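Local coordinates for beta-lactamase (Francisella tularensis subsp. tularensis, PDB 3P09), which probably hydrolyses beta-lactam antibiotics to substituted beta-amino acids, as other class A beta-lactamases do, at residues K34-T46 with T176-L188. Residues are numbered along the deposited sequence; the frame is centred on the assembly and turned at random.
Sequences KYDGKIGIYTLNT and TTPKAITKDIYKL. With SO4 (sulfate ion), chain D; SO4 (sulfate ion), chain G.
Tyr42, on strand 38-44, lays one face of its ring along Lys179 of helix 178-190, and the aliphatic chain of the lysine makes a CH-pi contact there, with Lys179 CG 3.9 Å from the centroid of the Tyr42 ring, over the face but offset toward the rim. The extended lysine chain, its CG anti to the backbone N (chi1 -173°), puts that methylene over the ring and carries NZ on past it. Along the strand from the ring the packing is tight. Pro178 sets its CG 3.5 Å from Gly40 CA, where the strand carries no side chain to hold it off, while Thr182 brings CG2 to 3.5 Å from Tyr42 O and also reaches the ring edge. The threonine hydroxyl turns back into its own helix: Thr182 OG1 donates to Pro178 O at 2.8 Å, and Thr182 N reaches the same oxygen from the opposite face of the carbonyl plane. Leu44 CD1 is held between Lys183 CA and Tyr186 CB, 3.7 Å from each.

The loose side is the poorly ordered Asn45 and Thr46, with the lysine ends that lead away. A sulfate, probably from the crystallisation liquor, accepts from Tyr42 OH near the ring plane, at a very short distance whose exact length is doubtful.

In this alpha-beta sandwich, the backbone bonds of strand 38-44 run within the sheet to strands 53-54 and 253-260, while the helix lies on its face. Shape and dispersion, with no directional polar bond between the segments, therefore hold the two together.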
# COMPACT_ATOMS: atom_id res chain seq x y z
N LYS A 34 10.65 22.59 -0.06
CA LYS A 34 11.04 22.51 1.33
C LYS A 34 11.89 21.26 1.61
O LYS A 34 12.89 21.34 2.34
CB LYS A 34 9.77 22.51 2.19
CG LYS A 34 9.98 22.56 3.69
CD LYS A 34 8.63 22.70 4.38
CE LYS A 34 8.74 22.56 5.89
NZ LYS A 34 7.40 22.33 6.51
N TYR A 35 11.50 20.13 1.03
CA TYR A 35 12.12 18.85 1.40
C TYR A 35 12.96 18.16 0.31
O TYR A 35 13.53 17.09 0.55
CB TYR A 35 11.04 17.88 1.88
CG TYR A 35 10.43 18.23 3.20
CD1 TYR A 35 11.19 18.21 4.36
CD2 TYR A 35 9.09 18.57 3.30
CE1 TYR A 35 10.63 18.52 5.59
CE2 TYR A 35 8.53 18.89 4.51
CZ TYR A 35 9.29 18.86 5.66
OH TYR A 35 8.70 19.17 6.86
N ASP A 36 13.03 18.78 -0.86
CA ASP A 36 13.60 18.17 -2.06
C ASP A 36 12.76 16.97 -2.50
O ASP A 36 11.86 16.52 -1.79
CB ASP A 36 15.05 17.72 -1.85
CG ASP A 36 15.97 18.85 -1.41
OD1 ASP A 36 15.77 20.01 -1.83
OD2 ASP A 36 16.92 18.56 -0.64
N GLY A 37 13.08 16.45 -3.68
CA GLY A 37 12.39 15.28 -4.22
C GLY A 37 11.02 15.58 -4.79
O GLY A 37 10.69 16.72 -5.12
N LYS A 38 10.21 14.52 -4.91
CA LYS A 38 8.93 14.61 -5.59
C LYS A 38 7.84 14.01 -4.72
O LYS A 38 8.04 12.96 -4.11
CB LYS A 38 8.98 13.87 -6.92
CG LYS A 38 9.88 14.54 -7.96
CD LYS A 38 9.07 15.41 -8.90
CE LYS A 38 9.97 16.33 -9.70
NZ LYS A 38 9.20 17.41 -10.37
N ILE A 39 6.69 14.68 -4.66
CA ILE A 39 5.55 14.11 -3.96
C ILE A 39 4.45 13.83 -4.98
O ILE A 39 4.25 14.60 -5.92
CB ILE A 39 5.04 15.05 -2.87
CG1 ILE A 39 4.03 14.32 -1.97
CG2 ILE A 39 4.41 16.29 -3.48
CD1 ILE A 39 4.40 14.29 -0.53
N GLY A 40 3.76 12.70 -4.82
CA GLY A 40 2.73 12.30 -5.76
C GLY A 40 1.46 12.04 -4.98
O GLY A 40 1.49 11.39 -3.94
N ILE A 41 0.34 12.56 -5.49
CA ILE A 41 -0.92 12.57 -4.78
C ILE A 41 -2.06 12.17 -5.72
O ILE A 41 -2.14 12.65 -6.85
CB ILE A 41 -1.27 14.01 -4.28
CG1 ILE A 41 -0.15 14.60 -3.40
CG2 ILE A 41 -2.62 14.04 -3.58
CD1 ILE A 41 0.24 13.76 -2.24
N TYR A 42 -2.94 11.29 -5.27
CA TYR A 42 -4.16 11.05 -6.02
C TYR A 42 -5.30 10.73 -5.07
O TYR A 42 -5.11 9.98 -4.11
CB TYR A 42 -3.98 9.91 -7.02
CG TYR A 42 -5.05 9.90 -8.11
CD1 TYR A 42 -6.08 8.98 -8.09
CD2 TYR A 42 -5.01 10.82 -9.16
CE1 TYR A 42 -7.04 8.96 -9.08
CE2 TYR A 42 -5.97 10.81 -10.15
CZ TYR A 42 -6.98 9.88 -10.10
OH TYR A 42 -7.95 9.86 -11.08
N THR A 43 -6.47 11.31 -5.33
CA THR A 43 -7.65 10.94 -4.56
C THR A 43 -8.72 10.40 -5.49
O THR A 43 -8.79 10.79 -6.66
CB THR A 43 -8.27 12.13 -3.86
OG1 THR A 43 -8.78 13.04 -4.85
CG2 THR A 43 -7.25 12.83 -3.00
N LEU A 44 -9.55 9.50 -4.98
CA LEU A 44 -10.58 8.90 -5.81
C LEU A 44 -11.89 8.92 -5.05
O LEU A 44 -11.97 8.38 -3.95
CB LEU A 44 -10.21 7.47 -6.17
CG LEU A 44 -10.11 7.10 -7.64
CD1 LEU A 44 -10.21 5.61 -7.76
CD2 LEU A 44 -11.20 7.77 -8.43
N ASN A 45 -12.90 9.55 -5.64
CA ASN A 45 -14.24 9.61 -5.07
C ASN A 45 -15.18 8.56 -5.67
O ASN A 45 -14.88 7.94 -6.69
CB ASN A 45 -14.84 11.00 -5.26
CG ASN A 45 -14.72 11.86 -4.01
OD1 ASN A 45 -13.76 12.63 -3.86
ND2 ASN A 45 -15.69 11.74 -3.12
N THR A 46 -16.33 8.40 -5.04
CA THR A 46 -17.26 7.35 -5.42
C THR A 46 -18.02 7.67 -6.72
O THR A 46 -18.84 8.59 -6.76
CB THR A 46 -18.25 7.05 -4.28
OG1 THR A 46 -18.93 8.26 -3.92
CG2 THR A 46 -17.49 6.52 -3.05
N THR A 176 5.33 2.38 -9.04
CA THR A 176 3.93 2.55 -9.43
C THR A 176 3.68 4.06 -9.53
O THR A 176 4.60 4.84 -9.27
CB THR A 176 2.99 1.90 -8.37
OG1 THR A 176 1.62 2.03 -8.79
CG2 THR A 176 3.16 2.58 -7.02
N THR A 177 2.47 4.47 -9.91
CA THR A 177 2.11 5.89 -9.93
C THR A 177 1.04 6.15 -8.88
O THR A 177 0.30 5.23 -8.51
CB THR A 177 1.51 6.33 -11.30
OG1 THR A 177 0.32 5.56 -11.55
CG2 THR A 177 2.52 6.12 -12.45
N PRO A 178 0.93 7.40 -8.40
CA PRO A 178 -0.15 7.68 -7.44
C PRO A 178 -1.52 7.31 -8.01
O PRO A 178 -2.36 6.76 -7.31
CB PRO A 178 -0.03 9.19 -7.21
CG PRO A 178 1.45 9.50 -7.45
CD PRO A 178 1.82 8.56 -8.60
N LYS A 179 -1.74 7.58 -9.29
CA LYS A 179 -3.04 7.29 -9.89
C LYS A 179 -3.33 5.79 -9.88
O LYS A 179 -4.39 5.34 -9.44
CB LYS A 179 -3.10 7.86 -11.32
CG LYS A 179 -4.46 7.79 -11.99
CD LYS A 179 -4.41 8.43 -13.37
CE LYS A 179 -5.75 8.31 -14.08
NZ LYS A 179 -5.74 8.91 -15.45
N ALA A 180 -2.37 5.00 -10.35
CA ALA A 180 -2.59 3.57 -10.51
C ALA A 180 -2.82 2.89 -9.16
O ALA A 180 -3.75 2.09 -9.01
CB ALA A 180 -1.41 2.91 -11.25
N ILE A 181 -1.98 3.21 -8.19
CA ILE A 181 -2.02 2.51 -6.92
C ILE A 181 -3.26 2.91 -6.13
O ILE A 181 -3.80 2.11 -5.38
CB ILE A 181 -0.76 2.76 -6.08
CG1 ILE A 181 -0.63 1.67 -5.01
CG2 ILE A 181 -0.78 4.17 -5.46
CD1 ILE A 181 -0.38 0.29 -5.62
N THR A 182 -3.74 4.14 -6.33
CA THR A 182 -4.92 4.64 -5.62
C THR A 182 -6.21 4.08 -6.24
O THR A 182 -7.12 3.69 -5.53
CB THR A 182 -4.95 6.20 -5.59
OG1 THR A 182 -3.80 6.68 -4.91
CG2 THR A 182 -6.19 6.73 -4.86
N LYS A 183 -6.29 4.07 -7.57
CA LYS A 183 -7.37 3.36 -8.24
C LYS A 183 -7.41 1.88 -7.78
O LYS A 183 -8.48 1.30 -7.60
CB LYS A 183 -7.24 3.46 -9.77
CG LYS A 183 -7.54 4.87 -10.31
CD LYS A 183 -7.77 4.89 -11.83
CE LYS A 183 -6.74 4.08 -12.56
NZ LYS A 183 -7.12 3.81 -13.99
N ASP A 184 -6.24 1.28 -7.58
CA ASP A 184 -6.17 -0.12 -7.16
C ASP A 184 -6.82 -0.37 -5.80
O ASP A 184 -7.59 -1.30 -5.64
CB ASP A 184 -4.73 -0.61 -7.08
CG ASP A 184 -4.10 -0.82 -8.45
OD1 ASP A 184 -4.85 -0.86 -9.46
OD2 ASP A 184 -2.86 -0.95 -8.50
N ILE A 185 -6.46 0.45 -4.82
CA ILE A 185 -6.97 0.21 -3.47
C ILE A 185 -8.48 0.48 -3.44
O ILE A 185 -9.22 -0.21 -2.76
CB ILE A 185 -6.22 1.05 -2.40
CG1 ILE A 185 -6.40 0.41 -1.01
CG2 ILE A 185 -6.68 2.49 -2.40
CD1 ILE A 185 -5.48 1.02 0.06
N TYR A 186 -8.92 1.47 -4.21
CA TYR A 186 -10.36 1.79 -4.26
C TYR A 186 -11.12 0.65 -4.92
O TYR A 186 -12.18 0.23 -4.45
CB TYR A 186 -10.59 3.06 -5.08
CG TYR A 186 -12.03 3.54 -5.02
CD1 TYR A 186 -12.96 3.11 -5.96
CD2 TYR A 186 -12.46 4.39 -4.01
CE1 TYR A 186 -14.29 3.55 -5.91
CE2 TYR A 186 -13.78 4.82 -3.94
CZ TYR A 186 -14.69 4.40 -4.89
OH TYR A 186 -15.99 4.83 -4.82
N LYS A 187 -10.57 0.14 -6.02
CA LYS A 187 -11.25 -0.92 -6.75
C LYS A 187 -11.36 -2.17 -5.88
O LYS A 187 -12.41 -2.84 -5.84
CB LYS A 187 -10.52 -1.22 -8.06
CG LYS A 187 -11.20 -2.26 -8.93
CD LYS A 187 -10.73 -2.12 -10.38
CE LYS A 187 -11.38 -3.15 -11.29
NZ LYS A 187 -12.87 -3.07 -11.26
N LEU A 188 -10.29 -2.47 -5.15
CA LEU A 188 -10.31 -3.66 -4.29
C LEU A 188 -11.33 -3.54 -3.14
O LEU A 188 -12.02 -4.50 -2.79
CB LEU A 188 -8.91 -3.94 -3.74
CG LEU A 188 -7.93 -4.59 -4.74
CD1 LEU A 188 -6.53 -4.56 -4.20
CD2 LEU A 188 -8.35 -6.03 -5.09
S SO4 D . -8.07 12.36 -13.48
O1 SO4 D . -8.66 13.13 -12.38
O2 SO4 D . -7.29 13.25 -14.33
O3 SO4 D . -7.20 11.32 -12.96
O4 SO4 D . -9.14 11.75 -14.27
S SO4 G . 9.31 20.06 -13.16
O1 SO4 G . 9.29 20.32 -11.72
O2 SO4 G . 10.11 21.08 -13.83
O3 SO4 G . 9.90 18.74 -13.41
O4 SO4 G . 7.94 20.10 -13.68